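Local atomic coordinates of metallo-beta-lactamase (Serratia marcescens, PDB entry 5AXR), a protein that hydrolyses the amide bond of beta-lactam antibiotics with a pair of zinc ions, as a subclass B3 metallo-beta-lactamase. Residues His72-His77 and Gly115-Phe120; Pro108-Gln113 and His150-Ile155; Ala173-Ala178 and Ile212-Glu217; Leu206-Ala211 and Asn239-Ala244. One frame throughout, in Å; residues are numbered along the deposited sequence.

Contact 1. Residues His72-His77 and Gly115-Phe120. With ZN (zinc ion), chain B; ZN (zinc ion), chain C; COM (1-thioethanesulfonic acid), chain J.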
loop_
_atom_site.group_PDB
_atom_site.type_symbol
_atom_site.label_atom_id
_atom_site.label_comp_id
_atom_site.label_asym_id
_atom_site.label_seq_id
_atom_site.Cartn_x
_atom_site.Cartn_y
_atom_site.Cartn_z
ATOM N N HIS A 72 -2.295 -5.158 -0.658
ATOM C CA HIS A 72 -3.044 -6.257 -1.235
ATOM C C HIS A 72 -2.341 -6.865 -2.437
ATOM O O HIS A 72 -1.460 -6.252 -3.094
ATOM C CB HIS A 72 -4.485 -5.825 -1.579
ATOM C CG HIS A 72 -4.589 -4.899 -2.755
ATOM N ND1 HIS A 72 -4.366 -3.542 -2.664
ATOM C CD2 HIS A 72 -4.856 -5.144 -4.062
ATOM C CE1 HIS A 72 -4.537 -2.987 -3.851
ATOM N NE2 HIS A 72 -4.823 -3.937 -4.719
ATOM N N SER A 73 -2.828 -8.044 -2.794
ATOM C CA SER A 73 -2.109 -8.922 -3.687
ATOM C C SER A 73 -2.592 -8.814 -5.125
ATOM O O SER A 73 -2.972 -9.820 -5.719
ATOM C CB SER A 73 -2.272 -10.370 -3.194
ATOM O OG SER A 73 -3.644 -10.708 -3.021
ATOM N N HIS A 74 -2.675 -7.600 -5.655
ATOM C CA HIS A 74 -2.823 -7.422 -7.090
ATOM C C HIS A 74 -1.464 -7.111 -7.666
ATOM O O HIS A 74 -0.604 -6.572 -6.966
ATOM C CB HIS A 74 -3.782 -6.280 -7.422
ATOM C CG HIS A 74 -5.214 -6.618 -7.199
ATOM N ND1 HIS A 74 -6.156 -5.664 -6.903
ATOM C CD2 HIS A 74 -5.840 -7.808 -7.086
ATOM C CE1 HIS A 74 -7.335 -6.239 -6.774
ATOM N NE2 HIS A 74 -7.158 -7.546 -6.804
ATOM N N GLU A 75 -1.327 -7.349 -8.971
ATOM C CA GLU A 75 -0.028 -7.326 -9.651
ATOM C C GLU A 75 0.613 -5.960 -9.645
ATOM O O GLU A 75 1.833 -5.839 -9.759
ATOM C CB GLU A 75 -0.156 -7.753 -11.115
ATOM C CG GLU A 75 1.197 -8.134 -11.723
ATOM C CD GLU A 75 1.971 -7.000 -12.422
ATOM O OE1 GLU A 75 3.231 -7.062 -12.441
ATOM O OE2 GLU A 75 1.338 -6.102 -13.031
ATOM N N ASP A 76 -0.216 -4.925 -9.676
ATOM C CA ASP A 76 0.313 -3.586 -9.701
ATOM C C ASP A 76 0.955 -3.142 -8.376
ATOM O O ASP A 76 1.771 -2.227 -8.389
ATOM C CB ASP A 76 -0.708 -2.589 -10.238
ATOM C CG ASP A 76 -1.951 -2.494 -9.395
ATOM O OD1 ASP A 76 -2.395 -3.500 -8.815
ATOM O OD2 ASP A 76 -2.510 -1.396 -9.374
ATOM N N HIS A 77 0.652 -3.828 -7.269
ATOM C CA HIS A 77 1.232 -3.504 -5.957
ATOM C C HIS A 77 2.189 -4.577 -5.462
ATOM O O HIS A 77 3.115 -4.281 -4.695
ATOM C CB HIS A 77 0.152 -3.312 -4.886
ATOM C CG HIS A 77 -0.914 -2.361 -5.290
ATOM N ND1 HIS A 77 -0.754 -0.995 -5.220
ATOM C CD2 HIS A 77 -2.087 -2.572 -5.933
ATOM C CE1 HIS A 77 -1.772 -0.401 -5.821
ATOM N NE2 HIS A 77 -2.626 -1.338 -6.205
ATOM N N GLY A 115 -8.341 -12.886 -13.006
ATOM C CA GLY A 115 -8.417 -12.777 -14.457
ATOM C C GLY A 115 -8.044 -11.395 -14.966
ATOM O O GLY A 115 -7.108 -11.253 -15.756
ATOM N N SER A 116 -8.770 -10.376 -14.501
ATOM C CA SER A 116 -8.633 -9.001 -15.006
ATOM C C SER A 116 -7.205 -8.477 -14.931
ATOM O O SER A 116 -6.816 -7.613 -15.716
ATOM C CB SER A 116 -9.557 -8.048 -14.233
ATOM O OG SER A 116 -9.085 -6.706 -14.270
ATOM N N LEU A 117 -6.465 -8.925 -13.923
ATOM C CA LEU A 117 -5.026 -8.717 -13.873
ATOM C C LEU A 117 -4.344 -10.078 -14.038
ATOM O O LEU A 117 -4.882 -11.103 -13.620
ATOM C CB LEU A 117 -4.627 -8.048 -12.544
ATOM C CG LEU A 117 -5.274 -6.691 -12.213
ATOM C CD1 LEU A 117 -5.033 -6.305 -10.763
ATOM C CD2 LEU A 117 -4.771 -5.589 -13.127
ATOM N N SER A 118 -3.193 -10.091 -14.703
ATOM C CA SER A 118 -2.413 -11.312 -14.850
ATOM C C SER A 118 -1.837 -11.784 -13.511
ATOM O O SER A 118 -1.782 -11.035 -12.532
ATOM C CB SER A 118 -1.265 -11.098 -15.838
ATOM O OG SER A 118 -0.105 -10.625 -15.170
ATOM N N ASN A 119 -1.374 -13.028 -13.498
ATOM C CA ASN A 119 -0.531 -13.530 -12.425
ATOM C C ASN A 119 0.836 -12.841 -12.411
ATOM O O ASN A 119 1.184 -12.082 -13.323
ATOM C CB ASN A 119 -0.353 -15.044 -12.575
ATOM C CG ASN A 119 -1.638 -15.807 -12.315
ATOM O OD1 ASN A 119 -2.628 -15.245 -11.839
ATOM N ND2 ASN A 119 -1.624 -17.101 -12.605
ATOM N N PHE A 120 1.624 -13.143 -11.388
ATOM C CA PHE A 120 2.932 -12.549 -11.246
ATOM C C PHE A 120 3.825 -13.506 -10.445
ATOM O O PHE A 120 3.359 -14.560 -10.006
ATOM C CB PHE A 120 2.777 -11.180 -10.562
ATOM C CG PHE A 120 2.056 -11.239 -9.252
ATOM C CD1 PHE A 120 2.742 -11.547 -8.083
ATOM C CD2 PHE A 120 0.697 -10.990 -9.179
ATOM C CE1 PHE A 120 2.086 -11.605 -6.871
ATOM C CE2 PHE A 120 0.032 -11.041 -7.960
ATOM C CZ PHE A 120 0.726 -11.334 -6.803
HETATM ZN ZN ZN B . -5.975 -3.676 -6.445
HETATM ZN ZN ZN C . -3.778 -1.005 -7.870
HETATM C C1 COM J . -5.729 -2.864 -9.449
HETATM C C2 COM J . -5.492 -1.812 -10.543
HETATM S S1 COM J . -5.791 -2.160 -7.776
HETATM S S2 COM J . -6.822 -0.844 -10.854
HETATM O O1S COM J . -8.182 -1.743 -10.689
HETATM O O2S COM J . -6.727 -0.339 -12.187
HETATM O O3S COM J . -6.858 0.258 -9.916
HETATM O O HOH W 1 -3.097 -9.385 -10.045
#
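E75, F120 and L117 bury the most surface where the loop 115-120 lies against the HxHxDH zinc motif of the metallo-beta-lactamase fold. The motif runs H72, H74, D76, H77, and its helix starts after H74, the N-cap residue. The E75 and F120 side chains run antiparallel alongside each other. E75 CG packs on F120 CB at 3.6 Å. E75 has CG anti to the backbone N (chi1 -163°), and a bend at chi2 turns the chain before the carboxylate, whose OE1 accepts a hydrogen bond from the backbone N of E45. The F120 ring lies against the start of the helix, its CD2 near E75 CA, with the carbonyl O of S73 near the ring plane at its edge. L117 works through one methyl. Its CD1 lies 3.6 Å from H74 CB, and the two side chains cross at about a right angle. The same CD1 comes 3.7 Å from C1 of the bound 1-thioethanesulfonic acid, so L117 borders both this molecule and H74. L117 is poorly ordered, which suggests a mobile loop. Between these side chains a water joins the two backbones, accepting from E75 N and donating to S118 O. The ligand sulfur bridges the metals: COM S1 is 2.0 Å from the zinc held by H72 and H74, and 2.3 Å from the zinc held by D76 and H77.

Contact 2. Residues Pro108-Gln113 and His150-Ile155. With NA (sodium ion), chain E; ZN (zinc ion), chain B; COM (1-thioethanesulfonic acid), chain J.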
loop_
_atom_site.group_PDB
_atom_site.type_symbol
_atom_site.label_atom_id
_atom_site.label_comp_id
_atom_site.label_asym_id
_atom_site.label_seq_id
_atom_site.Cartn_x
_atom_site.Cartn_y
_atom_site.Cartn_z
ATOM N N PRO A 108 -6.994 -15.929 -5.909
ATOM C CA PRO A 108 -8.178 -16.775 -5.805
ATOM C C PRO A 108 -9.330 -16.246 -6.663
ATOM O O PRO A 108 -9.423 -15.048 -6.916
ATOM C CB PRO A 108 -8.544 -16.682 -4.323
ATOM C CG PRO A 108 -8.081 -15.321 -3.906
ATOM C CD PRO A 108 -6.954 -14.917 -4.832
ATOM N N LYS A 109 -10.239 -17.123 -7.056
ATOM C CA LYS A 109 -11.296 -16.720 -7.973
ATOM C C LYS A 109 -12.365 -15.878 -7.261
ATOM O O LYS A 109 -13.264 -15.327 -7.903
ATOM C CB LYS A 109 -11.918 -17.943 -8.650
ATOM C CG LYS A 109 -11.008 -18.603 -9.684
ATOM C CD LYS A 109 -10.606 -20.015 -9.289
ATOM C CE LYS A 109 -11.801 -20.848 -8.834
ATOM N NZ LYS A 109 -11.518 -22.305 -8.894
ATOM N N SER A 110 -12.207 -15.718 -5.952
ATOM C CA SER A 110 -13.040 -14.812 -5.156
ATOM C C SER A 110 -12.629 -13.337 -5.321
ATOM O O SER A 110 -13.370 -12.427 -4.940
ATOM C CB SER A 110 -12.940 -15.209 -3.678
ATOM O OG SER A 110 -11.602 -15.529 -3.325
ATOM N N ASP A 111 -11.440 -13.114 -5.876
ATOM C CA ASP A 111 -10.852 -11.780 -5.965
ATOM C C ASP A 111 -11.569 -11.002 -7.056
ATOM O O ASP A 111 -11.664 -11.481 -8.178
ATOM C CB ASP A 111 -9.364 -11.911 -6.314
ATOM C CG ASP A 111 -8.611 -10.594 -6.225
ATOM O OD1 ASP A 111 -9.011 -9.614 -6.905
ATOM O OD2 ASP A 111 -7.576 -10.564 -5.516
ATOM N N PRO A 112 -11.985 -9.760 -6.768
ATOM C CA PRO A 112 -12.718 -9.048 -7.817
ATOM C C PRO A 112 -11.955 -8.968 -9.147
ATOM O O PRO A 112 -12.561 -8.804 -10.207
ATOM C CB PRO A 112 -12.928 -7.652 -7.217
ATOM C CG PRO A 112 -12.985 -7.902 -5.746
ATOM C CD PRO A 112 -12.139 -9.113 -5.450
ATOM N N GLN A 113 -10.633 -9.013 -9.079
ATOM C CA GLN A 113 -9.817 -8.921 -10.279
ATOM C C GLN A 113 -9.062 -10.200 -10.570
ATOM O O GLN A 113 -8.052 -10.162 -11.257
ATOM C CB GLN A 113 -8.835 -7.741 -10.176
ATOM C CG GLN A 113 -9.156 -6.628 -11.152
ATOM C CD GLN A 113 -9.193 -5.270 -10.511
ATOM O OE1 GLN A 113 -9.345 -5.136 -9.302
ATOM N NE2 GLN A 113 -9.058 -4.242 -11.328
ATOM N N HIS A 150 -11.672 -4.823 -1.379
ATOM C CA HIS A 150 -11.071 -4.655 -2.694
ATOM C C HIS A 150 -10.324 -5.946 -3.018
ATOM O O HIS A 150 -10.284 -6.364 -4.167
ATOM C CB HIS A 150 -10.142 -3.436 -2.704
ATOM C CG HIS A 150 -9.335 -3.279 -3.955
ATOM N ND1 HIS A 150 -9.732 -2.469 -4.998
ATOM C CD2 HIS A 150 -8.093 -3.720 -4.274
ATOM C CE1 HIS A 150 -8.782 -2.443 -5.919
ATOM N NE2 HIS A 150 -7.792 -3.217 -5.515
ATOM N N THR A 151 -9.744 -6.546 -1.985
ATOM C CA THR A 151 -9.404 -7.970 -1.908
ATOM C C THR A 151 -9.775 -8.388 -0.498
ATOM O O THR A 151 -9.969 -7.532 0.371
ATOM C CB THR A 151 -7.879 -8.263 -2.050
ATOM O OG1 THR A 151 -7.163 -7.720 -0.925
ATOM C CG2 THR A 151 -7.310 -7.684 -3.301
ATOM N N GLU A 152 -9.730 -9.691 -0.236
ATOM C CA GLU A 152 -10.167 -10.225 1.031
ATOM C C GLU A 152 -9.113 -10.011 2.128
ATOM O O GLU A 152 -9.446 -9.855 3.304
ATOM C CB GLU A 152 -10.471 -11.720 0.865
ATOM C CG GLU A 152 -11.259 -12.325 2.011
ATOM C CD GLU A 152 -11.386 -13.851 1.916
ATOM O OE1 GLU A 152 -11.213 -14.426 0.818
ATOM O OE2 GLU A 152 -11.625 -14.479 2.967
ATOM N N GLY A 153 -7.837 -10.024 1.760
ATOM C CA GLY A 153 -6.772 -9.892 2.742
ATOM C C GLY A 153 -6.096 -8.515 2.796
ATOM O O GLY A 153 -4.981 -8.394 3.323
ATOM N N GLY A 154 -6.755 -7.491 2.253
ATOM C CA GLY A 154 -6.245 -6.104 2.298
ATOM C C GLY A 154 -5.852 -5.645 3.699
ATOM O O GLY A 154 -6.600 -5.857 4.653
ATOM N N ILE A 155 -4.672 -5.022 3.824
ATOM C CA ILE A 155 -4.209 -4.434 5.103
ATOM C C ILE A 155 -3.791 -2.990 4.868
ATOM O O ILE A 155 -3.103 -2.697 3.909
ATOM C CB ILE A 155 -3.017 -5.217 5.721
ATOM C CG1 ILE A 155 -3.421 -6.649 6.102
ATOM C CG2 ILE A 155 -2.417 -4.476 6.920
ATOM C CD1 ILE A 155 -4.324 -6.745 7.322
HETATM NA NA NA E . -2.181 -7.649 2.866
HETATM ZN ZN ZN B . -5.975 -3.676 -6.445
HETATM C C1 COM J . -5.729 -2.864 -9.449
HETATM C C2 COM J . -5.492 -1.812 -10.543
HETATM S S1 COM J . -5.791 -2.160 -7.776
HETATM S S2 COM J . -6.822 -0.844 -10.854
HETATM O O1S COM J . -8.182 -1.743 -10.689
HETATM O O2S COM J . -6.727 -0.339 -12.187
HETATM O O3S COM J . -6.858 0.258 -9.916
HETATM O O HOH W 2 -1.648 -8.717 0.436
#
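P112 and D111 pack against H150 and T151 where two loops of the metallo-beta-lactamase fold meet beside the zinc site. The contact across the loops is by van der Waals packing. P112 presents the outer edge of its ring, and CG lies 3.5 Å from the carbonyl O of H150. D111 and T151 lie side by side and point the same way, with D111 OD2 3.6 Å from T151 CG2. The hydroxyl of T151 is engaged elsewhere, with the amide of N98.

Hydrogen bonds shape the first loop from within. A type I turn runs from P108 to D111 and is closed by D111 N to P108 O. D111 then forms an Asx turn: its OD1 accepts from Q113 N at 2.8 Å, using the anti lone pair. The same oxygen is hydrogen-bonded to H74 NE2, so the carboxylate is a second-shell group that would orient H74.

The second loop also binds metals. H150 NE2 binds zinc at 2.1 Å, and CG anti to the backbone N (chi1 172°) carries the ring away from its own backbone toward the metal. Its ND1 is hydrogen-bonded to T177 O, which fixes the ring's rotation. Farther along, G153 O is 2.9 Å from a sodium ion that also binds the carbonyls of S70 and T71.

The bound 1-thioethanesulfonic acid touches both loops. Its sulfur S1, probably a thiolate, lies in the plane of the H150 ring, at the edge. At its other end, Q113 NE2 donates to sulfonate O1S at 2.7 Å, with an N-H...O angle of 147°.

Contact 3. Residues Ala173-Ala178 and Ile212-Glu217. With ZN (zinc ion), chain C; COM (1-thioethanesulfonic acid), chain J.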
loop_
_atom_site.group_PDB
_atom_site.type_symbol
_atom_site.label_atom_id
_atom_site.label_comp_id
_atom_site.label_asym_id
_atom_site.label_seq_id
_atom_site.Cartn_x
_atom_site.Cartn_y
_atom_site.Cartn_z
ATOM N N ALA A 173 -2.508 3.698 2.933
ATOM C CA ALA A 173 -3.902 3.301 2.767
ATOM C C ALA A 173 -4.030 2.289 1.630
ATOM O O ALA A 173 -3.814 2.611 0.460
ATOM C CB ALA A 173 -4.753 4.511 2.461
ATOM N N ASP A 174 -4.427 1.077 1.973
ATOM C CA ASP A 174 -4.830 0.123 0.961
ATOM C C ASP A 174 -6.006 0.657 0.145
ATOM O O ASP A 174 -6.713 1.594 0.570
ATOM C CB ASP A 174 -5.197 -1.196 1.618
ATOM C CG ASP A 174 -5.363 -2.317 0.614
ATOM O OD1 ASP A 174 -4.800 -2.198 -0.498
ATOM O OD2 ASP A 174 -6.111 -3.269 0.919
ATOM N N SER A 175 -6.150 0.117 -1.065
ATOM C CA SER A 175 -7.208 0.521 -2.002
ATOM C C SER A 175 -8.587 0.137 -1.465
ATOM O O SER A 175 -8.778 -0.983 -0.986
ATOM C CB SER A 175 -7.015 -0.166 -3.361
ATOM O OG SER A 175 -5.758 0.139 -3.921
ATOM N N LEU A 176 -9.529 1.086 -1.555
ATOM C CA LEU A 176 -10.894 0.904 -1.062
ATOM C C LEU A 176 -11.908 0.936 -2.219
ATOM O O LEU A 176 -13.100 1.162 -2.003
ATOM C CB LEU A 176 -11.243 1.998 -0.052
ATOM C CG LEU A 176 -10.334 2.083 1.168
ATOM C CD1 LEU A 176 -10.818 3.189 2.091
ATOM C CD2 LEU A 176 -10.259 0.754 1.911
ATOM N N THR A 177 -11.430 0.628 -3.419
ATOM C CA THR A 177 -12.161 0.866 -4.650
ATOM C C THR A 177 -12.931 -0.385 -5.120
ATOM O O THR A 177 -12.380 -1.493 -5.173
ATOM C CB THR A 177 -11.186 1.281 -5.755
ATOM O OG1 THR A 177 -10.055 0.387 -5.737
ATOM C CG2 THR A 177 -10.731 2.710 -5.526
ATOM N N ALA A 178 -14.225 -0.210 -5.364
ATOM C CA ALA A 178 -15.054 -1.247 -5.985
ATOM C C ALA A 178 -14.747 -1.338 -7.484
ATOM O O ALA A 178 -15.489 -0.791 -8.299
ATOM C CB ALA A 178 -16.529 -0.909 -5.790
ATOM N N ILE A 212 -0.675 8.076 2.591
ATOM C CA ILE A 212 -0.136 7.635 1.326
ATOM C C ILE A 212 -1.060 6.556 0.761
ATOM O O ILE A 212 -1.183 5.450 1.324
ATOM C CB ILE A 212 1.279 7.050 1.519
ATOM C CG1 ILE A 212 2.180 8.092 2.208
ATOM C CG2 ILE A 212 1.860 6.608 0.180
ATOM C CD1 ILE A 212 2.966 7.601 3.400
ATOM N N ALA A 213 -1.706 6.874 -0.356
ATOM C CA ALA A 213 -2.631 5.936 -1.017
ATOM C C ALA A 213 -1.863 5.018 -1.978
ATOM O O ALA A 213 -0.878 5.448 -2.601
ATOM C CB ALA A 213 -3.710 6.709 -1.745
ATOM N N ALA A 214 -2.212 3.726 -1.965
ATOM C CA ALA A 214 -1.531 2.715 -2.779
ATOM C C ALA A 214 -1.457 3.170 -4.226
ATOM O O ALA A 214 -0.385 3.127 -4.833
ATOM C CB ALA A 214 -2.243 1.366 -2.679
ATOM N N HIS A 215 -2.544 3.776 -4.711
ATOM C CA HIS A 215 -2.475 4.632 -5.901
ATOM C C HIS A 215 -2.255 6.077 -5.477
ATOM O O HIS A 215 -3.177 6.721 -5.003
ATOM C CB HIS A 215 -3.740 4.487 -6.761
ATOM C CG HIS A 215 -3.805 3.193 -7.508
ATOM N ND1 HIS A 215 -3.366 3.077 -8.811
ATOM C CD2 HIS A 215 -4.055 1.929 -7.083
ATOM C CE1 HIS A 215 -3.367 1.803 -9.164
ATOM N NE2 HIS A 215 -3.777 1.083 -8.133
ATOM N N PRO A 216 -1.040 6.607 -5.691
ATOM C CA PRO A 216 -0.575 7.821 -5.013
ATOM C C PRO A 216 -1.392 9.071 -5.296
ATOM O O PRO A 216 -1.584 9.893 -4.412
ATOM C CB PRO A 216 0.852 7.993 -5.536
ATOM C CG PRO A 216 0.909 7.197 -6.789
ATOM C CD PRO A 216 0.013 6.035 -6.544
ATOM N N GLU A 217 -1.942 9.168 -6.496
ATOM C CA GLU A 217 -2.785 10.306 -6.858
ATOM C C GLU A 217 -4.131 10.314 -6.117
ATOM O O GLU A 217 -4.803 11.332 -6.037
ATOM C CB GLU A 217 -2.958 10.365 -8.386
ATOM C CG GLU A 217 -3.938 9.375 -9.009
ATOM C CD GLU A 217 -3.499 7.918 -9.013
ATOM O OE1 GLU A 217 -2.315 7.591 -8.834
ATOM O OE2 GLU A 217 -4.369 7.065 -9.220
HETATM ZN ZN ZN C . -3.778 -1.005 -7.870
HETATM C C1 COM J . -5.729 -2.864 -9.449
HETATM C C2 COM J . -5.492 -1.812 -10.543
HETATM S S1 COM J . -5.791 -2.160 -7.776
HETATM S S2 COM J . -6.822 -0.844 -10.854
HETATM O O1S COM J . -8.182 -1.743 -10.689
HETATM O O2S COM J . -6.727 -0.339 -12.187
HETATM O O3S COM J . -6.858 0.258 -9.916
HETATM O O HOH W 3 -5.595 3.364 -3.838
#
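A173, at the end of strand 166-173, pairs with A213 of strand 210-213 in the tight part of this contact. The strands run parallel, and two backbone hydrogen bonds flank A213. A173 N donates to I212 O at 2.7 Å, and A214 N donates to A173 O at 3.1 Å. The A173 methyl packs against I245 of helix 241-259, while I212 packs on M221 of helix 221-231. Beyond the bridge the chains part, and the fit becomes looser. With OG anti to the carbonyl carbon (chi1 -58°), the S175 hydroxyl reaches A214 and the edge of the H215 ring, near its plane. S175 OG is 3.9 Å from A214 CB and 4.0 Å from H215 CD2. One water lies between the diverging backbones, 3.2 Å from S175 OG, and accepts from H215 N. Past the water, H215 reaches the metal through NE2 at 2.1 Å, completing the set of D76, H77 and the sulfur S1 of 1-thioethanesulfonic acid. D174 turns the other way, and its OD1 is hydrogen-bonded to H72 ND1, a second-shell hold on the other zinc. Strand ends that deliver zinc ligands and their supports in this way are typical of the dinuclear site of the metallo-beta-lactamase fold.

Contact 4. Residues Leu206-Ala211 and Asn239-Ala244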
loop_
_atom_site.group_PDB
_atom_site.type_symbol
_atom_site.label_atom_id
_atom_site.label_comp_id
_atom_site.label_asym_id
_atom_site.label_seq_id
_atom_site.Cartn_x
_atom_site.Cartn_y
_atom_site.Cartn_z
ATOM N N LEU A 206 -9.254 6.282 11.466
ATOM C CA LEU A 206 -7.827 6.246 11.760
ATOM C C LEU A 206 -7.257 7.630 12.083
ATOM O O LEU A 206 -7.576 8.617 11.400
ATOM C CB LEU A 206 -7.079 5.692 10.553
ATOM C CG LEU A 206 -7.376 4.245 10.216
ATOM C CD1 LEU A 206 -6.678 3.866 8.908
ATOM C CD2 LEU A 206 -6.939 3.340 11.347
ATOM N N SER A 207 -6.332 7.684 13.041
ATOM C CA SER A 207 -5.471 8.860 13.178
ATOM C C SER A 207 -4.595 8.960 11.957
ATOM O O SER A 207 -3.782 8.072 11.666
ATOM C CB SER A 207 -4.591 8.776 14.408
ATOM O OG SER A 207 -5.335 8.186 15.433
ATOM N N CYS A 208 -4.753 10.064 11.261
ATOM C CA CYS A 208 -4.325 10.164 9.904
ATOM C C CYS A 208 -3.822 11.555 9.578
ATOM O O CYS A 208 -4.438 12.259 8.798
ATOM C CB CYS A 208 -5.500 9.824 9.004
ATOM S SG CYS A 208 -5.086 9.794 7.249
ATOM N N ASP A 209 -2.608 11.854 10.011
ATOM C CA ASP A 209 -1.942 13.108 9.660
ATOM C C ASP A 209 -1.427 13.125 8.232
ATOM O O ASP A 209 -1.553 14.135 7.532
ATOM C CB ASP A 209 -0.764 13.360 10.603
ATOM C CG ASP A 209 -1.210 13.660 12.028
ATOM O OD1 ASP A 209 -2.136 14.467 12.173
ATOM O OD2 ASP A 209 -0.648 13.076 12.982
ATOM N N ILE A 210 -0.782 12.033 7.849
ATOM C CA ILE A 210 -0.246 11.846 6.499
ATOM C C ILE A 210 -0.787 10.545 5.911
ATOM O O ILE A 210 -0.513 9.446 6.406
ATOM C CB ILE A 210 1.293 11.762 6.518
ATOM C CG1 ILE A 210 1.890 13.087 7.022
ATOM C CG2 ILE A 210 1.850 11.437 5.128
ATOM C CD1 ILE A 210 3.283 12.948 7.588
ATOM N N ALA A 211 -1.481 10.657 4.785
ATOM C CA ALA A 211 -1.962 9.469 4.084
ATOM C C ALA A 211 -1.170 9.291 2.794
ATOM O O ALA A 211 -0.959 10.243 2.050
ATOM C CB ALA A 211 -3.445 9.610 3.786
ATOM N N ASN A 239 -4.924 16.086 7.737
ATOM C CA ASN A 239 -5.514 15.065 8.593
ATOM C C ASN A 239 -6.947 14.708 8.245
ATOM O O ASN A 239 -7.551 13.850 8.890
ATOM C CB ASN A 239 -5.368 15.440 10.076
ATOM C CG ASN A 239 -6.241 16.601 10.471
ATOM O OD1 ASN A 239 -6.938 17.169 9.649
ATOM N ND2 ASN A 239 -6.297 16.877 11.754
ATOM N N GLY A 240 -7.463 15.289 7.163
ATOM C CA GLY A 240 -8.720 14.842 6.578
ATOM C C GLY A 240 -8.535 13.847 5.449
ATOM O O GLY A 240 -9.498 13.423 4.822
ATOM N N ALA A 241 -7.286 13.477 5.168
ATOM C CA ALA A 241 -7.020 12.687 3.974
ATOM C C ALA A 241 -7.668 11.312 4.021
ATOM O O ALA A 241 -8.135 10.849 2.997
ATOM C CB ALA A 241 -5.535 12.554 3.735
ATOM N N CYS A 242 -7.565 10.603 5.141
ATOM C CA CYS A 242 -8.178 9.272 5.236
ATOM C C CYS A 242 -9.712 9.343 5.130
ATOM O O CYS A 242 -10.337 8.515 4.444
ATOM C CB CYS A 242 -7.753 8.537 6.509
ATOM S SG CYS A 242 -5.994 8.058 6.584
ATOM N N ARG A 243 -10.315 10.371 5.726
ATOM C CA ARG A 243 -11.750 10.590 5.558
ATOM C C ARG A 243 -12.135 10.750 4.095
ATOM O O ARG A 243 -13.147 10.192 3.668
ATOM C CB ARG A 243 -12.246 11.765 6.405
ATOM C CG ARG A 243 -12.190 11.460 7.905
ATOM C CD ARG A 243 -12.901 12.505 8.755
ATOM N NE ARG A 243 -12.295 13.829 8.590
ATOM C CZ ARG A 243 -11.351 14.341 9.379
ATOM N NH1 ARG A 243 -10.886 13.646 10.414
ATOM N NH2 ARG A 243 -10.873 15.560 9.140
ATOM N N ALA A 244 -11.313 11.471 3.329
ATOM C CA ALA A 244 -11.580 11.730 1.907
ATOM C C ALA A 244 -11.424 10.483 1.047
ATOM O O ALA A 244 -12.160 10.296 0.086
ATOM C CB ALA A 244 -10.665 12.810 1.385
HETATM O O HOH W 4 -6.578 12.253 11.584
#
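C208 and C242 form a disulfide that ties the approach to strand 210-213 to the first turn of helix 241-259, joining an edge strand to an outer helix of the alpha-beta/beta-alpha sandwich of the metallo-beta-lactamase fold. The bridge is the main bump between the two segments. SG to SG is 2.1 Å, and the CB-SG-SG-CB torsion is 76°. C208 has its SG anti to the backbone N (chi1 -176°), which points the sulfur at the helix. Both sulfurs lie over the methyl of A211; C242 SG is 4.1 Å from A211 CB. That methyl is a second, smaller bump, seated beside the disulfide against the A241 methyl, CB to CB 3.6 Å. Small side chains thus let strand and helix approach closely here. C242 also touches V171 of strand 166-173 and V203 of helix 190-204. At the loop end N239 CB rests against C208 O, and is 4.0 Å from D209 OD1. D209 OD2 accepts from D169 N. A water spans the two backbones here, accepting from C208 N and donating to N239 O at 3.3 Å. Next to it, N239 CA makes a short CH...O contact of 3.0 Å with C208 O.

In the fold
Contacts 1, 2 and 3 gather round the dinuclear site, while contact 4 lies away from the metals, next to contact 3 along strand 210-213; its centre lies about 27 Å from that of contact 1. Contacts 1 and 2 share one zinc, contacts 1 and 3 the other, and all three meet the same sulfur ligand. Second-shell hydrogen bonds tie the three together. Contacts 2 and 3 are buried, but contact 1 is only partly so, with exposed loop residues. Contact 3 adds sheet hydrogen bonds. Contact 4 is also largely buried but has no zinc ligand, relying on a disulfide and alanine packing. Strand 210-213 serves both contacts 3 and 4.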